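Long-range contacts in N2152 (Neocallimastix frontalis, PDB 5U22), which probably hydrolyses arabinosyl linkages as a polyspecific family 39 glycoside hydrolase built from a TIM barrel and a beta sandwich: residues A[110-115]-A[143-148]; A[307-312]-A[343-348]; A[372-377]-A[386-391]. One frame throughout, in Å; residues are numbered along the deposited sequence.

Contact 1: A[110-115]-A[143-148]; sequences WPYRWP and EIWNEP
Asn-146 and Tyr-112 make the one direct hydrogen bond between 110-115 and 143-148. Asn-146 ND2 donates to Tyr-112 OH at 2.9 Å, with an N-H...O angle of 162°. The hydroxyl lies in the amide plane, while ring and amide are turned 62° apart. With CG anti to the backbone N (chi1 -180°), Asn-146 reaches over to the phenol end of the tyrosine. Beside this bond the CD2 edge of Tyr-112 points at a face of the Trp-145 six-membered ring. The pair is an edge-to-face stack with centroids 5.1 Å apart. Further along, Trp-114 CE3 meets Trp-145 CH2 at 4.0 Å. At the other end Trp-110 comes in with its six-membered ring. Its rim atom CZ2 is 3.4 Å from Glu-147 OE1, and CZ3 is 3.6 Å from Asn-146 ND2. Both polar atoms sit at the ring edge, near its plane.

The segments belong to two neighbouring beta-alpha loops of the TIM barrel, after strands 98-102 and 139-143. The Asn-Glu pair after the fourth barrel strand is the clan GH-A signature, in which the glutamate is the acid/base. Glu-147 is therefore probably that residue here. A BTB molecule, probably from the crystallisation liquor, occupies this site: Glu-147 OE1 and Asn-146 ND2 both hydrogen-bond to it.

In a second shell of hydrogen bonds, Asp-105 binds the Tyr-112 hydroxyl, Arg-68 holds Asn-146 OD1 and His-213 ND1 bonds to Glu-147 OE2. Thr-151 OG1 partners Trp-145 NE1 and also the backbone oxygens of Asn-146 and Glu-147. Trp-152 and Trp-120 pack against the Trp-114 ring.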
loop_
_atom_site.group_PDB
_atom_site.type_symbol
_atom_site.label_atom_id
_atom_site.label_comp_id
_atom_site.label_asym_id
_atom_site.label_seq_id
_atom_site.Cartn_x
_atom_site.Cartn_y
_atom_site.Cartn_z
ATOM N N TRP A 110 19.435 -10.733 -9.798
ATOM C CA TRP A 110 18.096 -11.296 -9.631
ATOM C C TRP A 110 17.999 -12.614 -10.397
ATOM O O TRP A 110 18.072 -12.623 -11.631
ATOM C CB TRP A 110 17.007 -10.330 -10.107
ATOM C CG TRP A 110 15.617 -10.834 -9.800
ATOM C CD1 TRP A 110 14.832 -11.606 -10.604
ATOM C CD2 TRP A 110 14.861 -10.606 -8.601
ATOM N NE1 TRP A 110 13.632 -11.873 -9.985
ATOM C CE2 TRP A 110 13.623 -11.273 -8.753
ATOM C CE3 TRP A 110 15.106 -9.901 -7.418
ATOM C CZ2 TRP A 110 12.628 -11.255 -7.764
ATOM C CZ3 TRP A 110 14.119 -9.894 -6.426
ATOM C CH2 TRP A 110 12.893 -10.566 -6.612
ATOM N N PRO A 111 17.850 -13.739 -9.673
ATOM C CA PRO A 111 17.770 -13.841 -8.207
ATOM C C PRO A 111 19.032 -13.388 -7.487
ATOM O O PRO A 111 20.113 -13.479 -8.073
ATOM C CB PRO A 111 17.529 -15.330 -7.977
ATOM C CG PRO A 111 16.866 -15.794 -9.254
ATOM C CD PRO A 111 17.596 -15.040 -10.315
ATOM N N TYR A 112 18.867 -12.893 -6.258
ATOM C CA TYR A 112 19.987 -12.402 -5.457
ATOM C C TYR A 112 21.149 -13.382 -5.464
ATOM O O TYR A 112 20.969 -14.591 -5.292
ATOM C CB TYR A 112 19.553 -12.160 -4.012
ATOM C CG TYR A 112 18.452 -11.139 -3.870
ATOM C CD1 TYR A 112 18.721 -9.784 -4.006
ATOM C CD2 TYR A 112 17.138 -11.530 -3.617
ATOM C CE1 TYR A 112 17.710 -8.841 -3.885
ATOM C CE2 TYR A 112 16.124 -10.596 -3.494
ATOM C CZ TYR A 112 16.419 -9.254 -3.637
ATOM O OH TYR A 112 15.424 -8.309 -3.527
ATOM N N ARG A 113 22.351 -12.850 -5.628
ATOM C CA ARG A 113 23.539 -13.694 -5.633
ATOM C C ARG A 113 23.978 -13.889 -4.190
ATOM O O ARG A 113 24.607 -13.012 -3.594
ATOM C CB ARG A 113 24.628 -13.072 -6.497
ATOM C CG ARG A 113 24.317 -13.197 -7.976
ATOM C CD ARG A 113 25.582 -13.123 -8.796
ATOM N NE ARG A 113 26.057 -11.752 -8.878
ATOM C CZ ARG A 113 25.569 -10.863 -9.731
ATOM N NH1 ARG A 113 24.593 -11.210 -10.557
ATOM N NH2 ARG A 113 26.049 -9.627 -9.750
ATOM N N TRP A 114 23.621 -15.040 -3.624
ATOM C CA TRP A 114 23.924 -15.332 -2.230
ATOM C C TRP A 114 25.432 -15.458 -2.041
ATOM O O TRP A 114 26.078 -16.227 -2.765
ATOM C CB TRP A 114 23.231 -16.624 -1.822
ATOM C CG TRP A 114 23.499 -17.102 -0.432
ATOM C CD1 TRP A 114 24.261 -18.177 -0.067
ATOM C CD2 TRP A 114 22.990 -16.538 0.782
ATOM N NE1 TRP A 114 24.247 -18.321 1.306
ATOM C CE2 TRP A 114 23.480 -17.323 1.849
ATOM C CE3 TRP A 114 22.168 -15.446 1.074
ATOM C CZ2 TRP A 114 23.172 -17.051 3.179
ATOM C CZ3 TRP A 114 21.863 -15.181 2.398
ATOM C CH2 TRP A 114 22.366 -15.976 3.433
ATOM N N PRO A 115 26.025 -14.723 -1.100
ATOM C CA PRO A 115 27.484 -14.771 -0.903
ATOM C C PRO A 115 27.934 -15.685 0.228
ATOM O O PRO A 115 29.120 -15.644 0.581
ATOM C CB PRO A 115 27.796 -13.311 -0.558
ATOM C CG PRO A 115 26.614 -12.911 0.298
ATOM C CD PRO A 115 25.406 -13.673 -0.267
ATOM N N GLU A 143 13.258 -6.068 7.122
ATOM C CA GLU A 143 12.675 -7.097 6.272
ATOM C C GLU A 143 13.790 -8.032 5.817
ATOM O O GLU A 143 14.741 -7.594 5.166
ATOM C CB GLU A 143 11.961 -6.453 5.084
ATOM C CG GLU A 143 11.206 -7.426 4.200
ATOM C CD GLU A 143 10.595 -6.749 2.983
ATOM O OE1 GLU A 143 10.937 -5.573 2.705
ATOM O OE2 GLU A 143 9.774 -7.400 2.304
ATOM N N ILE A 144 13.675 -9.314 6.170
ATOM C CA ILE A 144 14.809 -10.229 6.063
ATOM C C ILE A 144 15.130 -10.560 4.607
ATOM O O ILE A 144 16.307 -10.656 4.229
ATOM C CB ILE A 144 14.543 -11.495 6.907
ATOM C CG1 ILE A 144 14.729 -11.173 8.391
ATOM C CG2 ILE A 144 15.460 -12.666 6.478
ATOM C CD1 ILE A 144 14.500 -12.357 9.338
ATOM N N TRP A 145 14.111 -10.727 3.766
ATOM C CA TRP A 145 14.338 -11.184 2.400
ATOM C C TRP A 145 13.291 -10.564 1.483
ATOM O O TRP A 145 12.528 -9.681 1.887
ATOM C CB TRP A 145 14.319 -12.715 2.342
ATOM C CG TRP A 145 15.017 -13.279 1.127
ATOM C CD1 TRP A 145 14.440 -13.948 0.078
ATOM C CD2 TRP A 145 16.415 -13.212 0.840
ATOM N NE1 TRP A 145 15.400 -14.305 -0.845
ATOM C CE2 TRP A 145 16.624 -13.877 -0.392
ATOM C CE3 TRP A 145 17.519 -12.670 1.509
ATOM C CZ2 TRP A 145 17.886 -13.996 -0.973
ATOM C CZ3 TRP A 145 18.783 -12.801 0.934
ATOM C CH2 TRP A 145 18.953 -13.462 -0.298
ATOM N N ASN A 146 13.254 -11.032 0.235
ATOM C CA ASN A 146 12.314 -10.517 -0.760
ATOM C C ASN A 146 12.020 -11.642 -1.732
ATOM O O ASN A 146 12.941 -12.137 -2.391
ATOM C CB ASN A 146 12.890 -9.307 -1.507
ATOM C CG ASN A 146 11.929 -8.735 -2.552
ATOM O OD1 ASN A 146 10.722 -8.659 -2.334
ATOM N ND2 ASN A 146 12.480 -8.311 -3.690
ATOM N N GLU A 147 10.754 -12.041 -1.808
ATOM C CA GLU A 147 10.288 -13.053 -2.751
ATOM C C GLU A 147 11.153 -14.321 -2.727
ATOM O O GLU A 147 11.717 -14.712 -3.758
ATOM C CB GLU A 147 10.201 -12.476 -4.155
ATOM C CG GLU A 147 9.293 -11.239 -4.179
ATOM C CD GLU A 147 8.800 -10.850 -5.558
ATOM O OE1 GLU A 147 9.471 -11.179 -6.568
ATOM O OE2 GLU A 147 7.725 -10.202 -5.626
ATOM N N PRO A 148 11.245 -14.990 -1.582
ATOM C CA PRO A 148 12.011 -16.241 -1.542
ATOM C C PRO A 148 11.452 -17.290 -2.478
ATOM O O PRO A 148 12.210 -18.149 -2.956
ATOM C CB PRO A 148 11.894 -16.664 -0.075
ATOM C CG PRO A 148 10.570 -16.054 0.376
ATOM C CD PRO A 148 10.546 -14.722 -0.311
#

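Contact 2: A[307-312]-A[343-348]; sequences KWYGDM and SFIFGG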
loop_
_atom_site.group_PDB
_atom_site.type_symbol
_atom_site.label_atom_id
_atom_site.label_comp_id
_atom_site.label_asym_id
_atom_site.label_seq_id
_atom_site.Cartn_x
_atom_site.Cartn_y
_atom_site.Cartn_z
ATOM N N LYS A 307 -3.611 11.737 -3.628
ATOM C CA LYS A 307 -3.790 12.942 -2.826
ATOM C C LYS A 307 -5.176 12.964 -2.187
ATOM O O LYS A 307 -5.317 13.278 -0.995
ATOM C CB LYS A 307 -3.558 14.179 -3.697
ATOM C CG LYS A 307 -3.922 15.513 -3.027
ATOM C CD LYS A 307 -2.905 15.930 -1.988
ATOM C CE LYS A 307 -3.255 17.309 -1.390
ATOM N NZ LYS A 307 -2.747 17.443 -0.009
ATOM N N TRP A 308 -6.213 12.636 -2.967
ATOM C CA TRP A 308 -7.555 12.485 -2.405
ATOM C C TRP A 308 -7.535 11.516 -1.237
ATOM O O TRP A 308 -8.112 11.774 -0.173
ATOM C CB TRP A 308 -8.509 11.953 -3.467
ATOM C CG TRP A 308 -8.939 12.900 -4.513
ATOM C CD1 TRP A 308 -8.766 14.247 -4.539
ATOM C CD2 TRP A 308 -9.630 12.555 -5.713
ATOM N NE1 TRP A 308 -9.323 14.772 -5.685
ATOM C CE2 TRP A 308 -9.858 13.748 -6.423
ATOM C CE3 TRP A 308 -10.080 11.345 -6.257
ATOM C CZ2 TRP A 308 -10.526 13.771 -7.652
ATOM C CZ3 TRP A 308 -10.740 11.369 -7.474
ATOM C CH2 TRP A 308 -10.956 12.573 -8.158
ATOM N N TYR A 309 -6.862 10.384 -1.438
ATOM C CA TYR A 309 -6.775 9.355 -0.410
ATOM C C TYR A 309 -6.069 9.878 0.830
ATOM O O TYR A 309 -6.570 9.739 1.955
ATOM C CB TYR A 309 -6.035 8.152 -0.998
ATOM C CG TYR A 309 -5.840 6.964 -0.088
ATOM C CD1 TYR A 309 -6.848 6.533 0.778
ATOM C CD2 TYR A 309 -4.658 6.235 -0.143
ATOM C CE1 TYR A 309 -6.673 5.414 1.597
ATOM C CE2 TYR A 309 -4.472 5.105 0.652
ATOM C CZ TYR A 309 -5.474 4.698 1.516
ATOM O OH TYR A 309 -5.266 3.577 2.287
ATOM N N GLY A 310 -4.897 10.482 0.643
ATOM C CA GLY A 310 -4.132 10.968 1.779
ATOM C C GLY A 310 -4.841 12.058 2.554
ATOM O O GLY A 310 -4.583 12.235 3.752
ATOM N N ASP A 311 -5.719 12.821 1.883
ATOM C CA ASP A 311 -6.488 13.879 2.539
ATOM C C ASP A 311 -7.560 13.338 3.468
ATOM O O ASP A 311 -8.128 14.117 4.243
ATOM C CB ASP A 311 -7.187 14.787 1.515
ATOM C CG ASP A 311 -6.227 15.681 0.757
ATOM O OD1 ASP A 311 -5.051 15.787 1.164
ATOM O OD2 ASP A 311 -6.673 16.301 -0.241
ATOM N N MET A 312 -7.885 12.048 3.377
ATOM C CA MET A 312 -8.985 11.518 4.165
ATOM C C MET A 312 -8.657 11.601 5.648
ATOM O O MET A 312 -7.539 11.289 6.069
ATOM C CB MET A 312 -9.282 10.074 3.763
ATOM C CG MET A 312 -9.897 9.950 2.369
ATOM S SD MET A 312 -10.216 8.222 1.936
ATOM C CE MET A 312 -11.867 8.345 1.259
ATOM N N SER A 343 -16.159 11.499 2.333
ATOM C CA SER A 343 -15.408 11.353 1.091
ATOM C C SER A 343 -15.441 9.897 0.651
ATOM O O SER A 343 -15.182 9.001 1.453
ATOM C CB SER A 343 -13.960 11.810 1.260
ATOM O OG SER A 343 -13.243 11.658 0.038
ATOM N N PHE A 344 -15.721 9.672 -0.627
ATOM C CA PHE A 344 -15.791 8.335 -1.211
ATOM C C PHE A 344 -14.971 8.355 -2.492
ATOM O O PHE A 344 -15.300 9.104 -3.418
ATOM C CB PHE A 344 -17.246 7.945 -1.502
ATOM C CG PHE A 344 -17.405 6.570 -2.103
ATOM C CD1 PHE A 344 -16.472 5.574 -1.843
ATOM C CD2 PHE A 344 -18.487 6.272 -2.916
ATOM C CE1 PHE A 344 -16.609 4.306 -2.399
ATOM C CE2 PHE A 344 -18.636 4.995 -3.466
ATOM C CZ PHE A 344 -17.689 4.019 -3.200
ATOM N N ILE A 345 -13.890 7.572 -2.537
ATOM C CA ILE A 345 -13.063 7.461 -3.739
ATOM C C ILE A 345 -13.168 6.045 -4.276
ATOM O O ILE A 345 -13.185 5.079 -3.503
ATOM C CB ILE A 345 -11.591 7.849 -3.478
ATOM C CG1 ILE A 345 -10.934 6.908 -2.462
ATOM C CG2 ILE A 345 -11.505 9.272 -2.967
ATOM C CD1 ILE A 345 -9.469 7.281 -2.163
ATOM N N PHE A 346 -13.232 5.914 -5.602
ATOM C CA PHE A 346 -13.498 4.607 -6.182
ATOM C C PHE A 346 -13.065 4.601 -7.642
ATOM O O PHE A 346 -12.830 5.643 -8.256
ATOM C CB PHE A 346 -14.981 4.235 -6.041
ATOM C CG PHE A 346 -15.927 5.289 -6.559
ATOM C CD1 PHE A 346 -16.335 6.332 -5.740
ATOM C CD2 PHE A 346 -16.414 5.232 -7.860
ATOM C CE1 PHE A 346 -17.226 7.306 -6.205
ATOM C CE2 PHE A 346 -17.302 6.188 -8.335
ATOM C CZ PHE A 346 -17.702 7.232 -7.513
ATOM N N GLY A 347 -12.978 3.401 -8.197
ATOM C CA GLY A 347 -12.531 3.250 -9.565
ATOM C C GLY A 347 -12.301 1.799 -9.905
ATOM O O GLY A 347 -12.208 0.957 -9.005
ATOM N N GLY A 348 -12.210 1.496 -11.191
ATOM C CA GLY A 348 -11.994 0.141 -11.642
ATOM C C GLY A 348 -13.034 -0.316 -12.647
ATOM O O GLY A 348 -14.047 0.358 -12.884
HETATM O O HOH W 1 -10.699 12.873 0.095
#
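The backbones of 307-312 and 343-348 come nearest at Met-312 and Ser-343, with CA atoms 7.1 Å apart, and at Tyr-309 and Ile-345, with CA atoms 7.4 Å apart. The first segment is the C-terminal part of helix 301-310 and the turn after it. The second is extended, on strand 341-347, where the CB atoms of Ser-343 and Ile-345 point toward 307-312 and those of Phe-344 and Phe-346 point away. Within the first segment Asp-311 N bonds to Lys-307 O and Met-312 N to Tyr-309 O.

Ile-345 is the centre of the side-chain packing. Its CG1 stands between the backbone N and the carbonyl carbon (chi1 63°). This leaves CG2 anti to the carbonyl carbon, beside the backbone N, where it lies 4.1 Å from Trp-308 CB. On the other branch CD1 lies 3.7 Å from Tyr-309 CB, and CG1 receives Met-312 CE.

The contact sets helix 301-310, the last helix of the chain, on a strand of the beta sandwich. It thus lies where the two domains join. Strand 341-347 pairs on its two edges with 330-336 and 415-422.

Met-312 bends at its last torsion (chi3 135°), carrying CE over to the strand. There CE is 3.4 Å from the backbone Ser-343 O and 3.8 Å from Ser-343 OG. Its SD lies in plane at the edge of the Tyr-309 ring. A water joins the two segments. It donates to Trp-308 O at 2.8 Å and also hydrogen-bonds to Ser-343 OG, so it serves polar atoms of both segments in a buried setting. The Tyr-309 hydroxyl bonds to Glu-269 and to Ala-40 N. The Trp-308 ring has a cation-pi partner in Arg-417.

Contact 3: A[372-377]-A[386-391]; sequences KVEKID and NGPNTI
Lys-375 and Asn-389 form an antiparallel hydrogen-bonded pair. Lys-375 N donates to Asn-389 O at 2.9 Å, and Asn-389 N to Lys-375 O at 2.8 Å. Ile-391 N adds a more bent bond to Val-373 O (134°). Glu-374 and Thr-390 are the adjoining non-hydrogen-bonded pair.

Among charged groups, Lys-375 NZ binds Asp-377 OD2 in a salt bridge of 2.8 Å. It also donates to Asn-389 OD1 at 3.1 Å, from above the carbonyl plane. The end of the lysine turns back (chi4 63°) to reach both. With Lys-375 replaced by an alanine, Asp-377 OD2 would probably lose its charged mate, and Asn-389 OD1 would keep a water but lose the lysine.

Two waters bridge the segments. One links Glu-374 OE1 with Thr-390 OG1; the other links Asp-377 N, Gly-387 O and Asn-389 OD1.

Apolar contacts are Ile-391 CD1 on Val-373 CG1 (4.1 Å) and on Lys-375 CB. At the other end Ile-376 CD1 meets Pro-388 CD at 4.3 Å.

This hairpin belongs to the beta sandwich. Strand 415-422 pairs with 368-376, and its Arg-417 makes a salt bridge with Glu-374. Helix 301-310 packs against Pro-388 through Tyr-304.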
loop_
_atom_site.group_PDB
_atom_site.type_symbol
_atom_site.label_atom_id
_atom_site.label_comp_id
_atom_site.label_asym_id
_atom_site.label_seq_id
_atom_site.Cartn_x
_atom_site.Cartn_y
_atom_site.Cartn_z
ATOM N N LYS A 372 -20.125 17.213 -4.375
ATOM C CA LYS A 372 -19.227 17.504 -5.479
ATOM C C LYS A 372 -18.650 16.192 -5.985
ATOM O O LYS A 372 -18.085 15.418 -5.206
ATOM C CB LYS A 372 -18.114 18.452 -5.044
ATOM C CG LYS A 372 -17.079 18.732 -6.123
ATOM C CD LYS A 372 -16.057 19.725 -5.594
ATOM C CE LYS A 372 -15.092 20.202 -6.672
ATOM N NZ LYS A 372 -14.068 21.135 -6.091
ATOM N N VAL A 373 -18.808 15.938 -7.278
ATOM C CA VAL A 373 -18.372 14.694 -7.905
ATOM C C VAL A 373 -17.248 15.039 -8.874
ATOM O O VAL A 373 -17.426 15.878 -9.765
ATOM C CB VAL A 373 -19.543 13.996 -8.620
ATOM C CG1 VAL A 373 -19.091 12.684 -9.232
ATOM C CG2 VAL A 373 -20.688 13.765 -7.637
ATOM N N GLU A 374 -16.088 14.409 -8.697
ATOM C CA GLU A 374 -14.919 14.699 -9.518
ATOM C C GLU A 374 -14.352 13.421 -10.124
ATOM O O GLU A 374 -14.585 12.314 -9.629
ATOM C CB GLU A 374 -13.802 15.372 -8.714
ATOM C CG GLU A 374 -14.224 16.558 -7.915
ATOM C CD GLU A 374 -13.097 17.052 -7.034
ATOM O OE1 GLU A 374 -12.124 17.592 -7.589
ATOM O OE2 GLU A 374 -13.171 16.868 -5.802
ATOM N N LYS A 375 -13.563 13.593 -11.186
ATOM C CA LYS A 375 -12.828 12.486 -11.783
ATOM C C LYS A 375 -11.399 12.910 -12.082
ATOM O O LYS A 375 -11.112 14.090 -12.307
ATOM C CB LYS A 375 -13.485 11.981 -13.073
ATOM C CG LYS A 375 -13.503 12.991 -14.215
ATOM C CD LYS A 375 -14.119 12.366 -15.457
ATOM C CE LYS A 375 -14.400 13.407 -16.546
ATOM N NZ LYS A 375 -13.156 14.047 -17.036
ATOM N N ILE A 376 -10.504 11.931 -12.083
ATOM C CA ILE A 376 -9.135 12.131 -12.534
ATOM C C ILE A 376 -8.915 11.134 -13.660
ATOM O O ILE A 376 -9.016 9.919 -13.453
ATOM C CB ILE A 376 -8.110 11.966 -11.402
ATOM C CG1 ILE A 376 -6.694 12.179 -11.940
ATOM C CG2 ILE A 376 -8.246 10.607 -10.667
ATOM C CD1 ILE A 376 -6.424 13.629 -12.281
ATOM N N ASP A 377 -8.684 11.641 -14.866
ATOM C CA ASP A 377 -8.564 10.754 -16.012
ATOM C C ASP A 377 -7.121 10.297 -16.183
ATOM O O ASP A 377 -6.173 10.960 -15.756
ATOM C CB ASP A 377 -9.056 11.435 -17.294
ATOM C CG ASP A 377 -10.553 11.671 -17.290
ATOM O OD1 ASP A 377 -11.275 10.919 -16.600
ATOM O OD2 ASP A 377 -11.005 12.610 -17.975
ATOM N N ASN A 386 -2.786 17.524 -15.222
ATOM C CA ASN A 386 -3.026 18.815 -14.592
ATOM C C ASN A 386 -4.056 18.723 -13.487
ATOM O O ASN A 386 -4.395 19.746 -12.880
ATOM C CB ASN A 386 -3.465 19.850 -15.628
ATOM C CG ASN A 386 -2.398 20.107 -16.659
ATOM O OD1 ASN A 386 -1.241 20.349 -16.313
ATOM N ND2 ASN A 386 -2.769 20.021 -17.939
ATOM N N GLY A 387 -4.553 17.529 -13.205
ATOM C CA GLY A 387 -5.436 17.345 -12.083
ATOM C C GLY A 387 -6.858 17.001 -12.481
ATOM O O GLY A 387 -7.192 16.815 -13.657
ATOM N N PRO A 388 -7.725 16.911 -11.486
ATOM C CA PRO A 388 -9.070 16.378 -11.708
ATOM C C PRO A 388 -9.990 17.390 -12.375
ATOM O O PRO A 388 -9.676 18.572 -12.516
ATOM C CB PRO A 388 -9.551 16.055 -10.293
ATOM C CG PRO A 388 -8.811 16.978 -9.433
ATOM C CD PRO A 388 -7.453 17.142 -10.057
ATOM N N ASN A 389 -11.156 16.887 -12.776
ATOM C CA ASN A 389 -12.226 17.685 -13.349
ATOM C C ASN A 389 -13.479 17.487 -12.513
ATOM O O ASN A 389 -13.755 16.380 -12.048
ATOM C CB ASN A 389 -12.498 17.276 -14.798
ATOM C CG ASN A 389 -11.219 17.030 -15.575
ATOM O OD1 ASN A 389 -10.893 15.893 -15.926
ATOM N ND2 ASN A 389 -10.476 18.095 -15.826
ATOM N N THR A 390 -14.242 18.555 -12.327
ATOM C CA THR A 390 -15.508 18.448 -11.625
ATOM C C THR A 390 -16.589 18.033 -12.620
ATOM O O THR A 390 -16.890 18.772 -13.560
ATOM C CB THR A 390 -15.846 19.764 -10.935
ATOM O OG1 THR A 390 -14.801 20.068 -10.008
ATOM C CG2 THR A 390 -17.156 19.627 -10.160
ATOM N N ILE A 391 -17.145 16.835 -12.432
ATOM C CA ILE A 391 -18.237 16.367 -13.288
ATOM C C ILE A 391 -19.493 17.197 -13.047
ATOM O O ILE A 391 -20.089 17.740 -13.983
ATOM C CB ILE A 391 -18.506 14.872 -13.040
ATOM C CG1 ILE A 391 -17.223 14.057 -13.223
ATOM C CG2 ILE A 391 -19.615 14.375 -13.959
ATOM C CD1 ILE A 391 -17.427 12.570 -12.990
HETATM O O HOH W 2 -12.209 18.770 -9.997
HETATM O O HOH W 3 -8.714 14.594 -15.045
#

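The contacts follow one another along the chain, each closing before the next opens. Contact 1 lies in the TIM barrel, at the probable active site. Contacts 2 and 3 lie on the other side of the chain's centre and reach the same mixed sheet of the beta sandwich. The centres of contacts 1 and 2 are about 35 Å apart, and those of 1 and 3 about 42 Å. Contacts 2 and 3 are about 12 Å apart between centres and touch: the Trp-308 ring of helix 301-310 packs on Pro-388 and Glu-374. This helix therefore meets two parts of the sandwich, while the probable catalytic site lies well away from that junction.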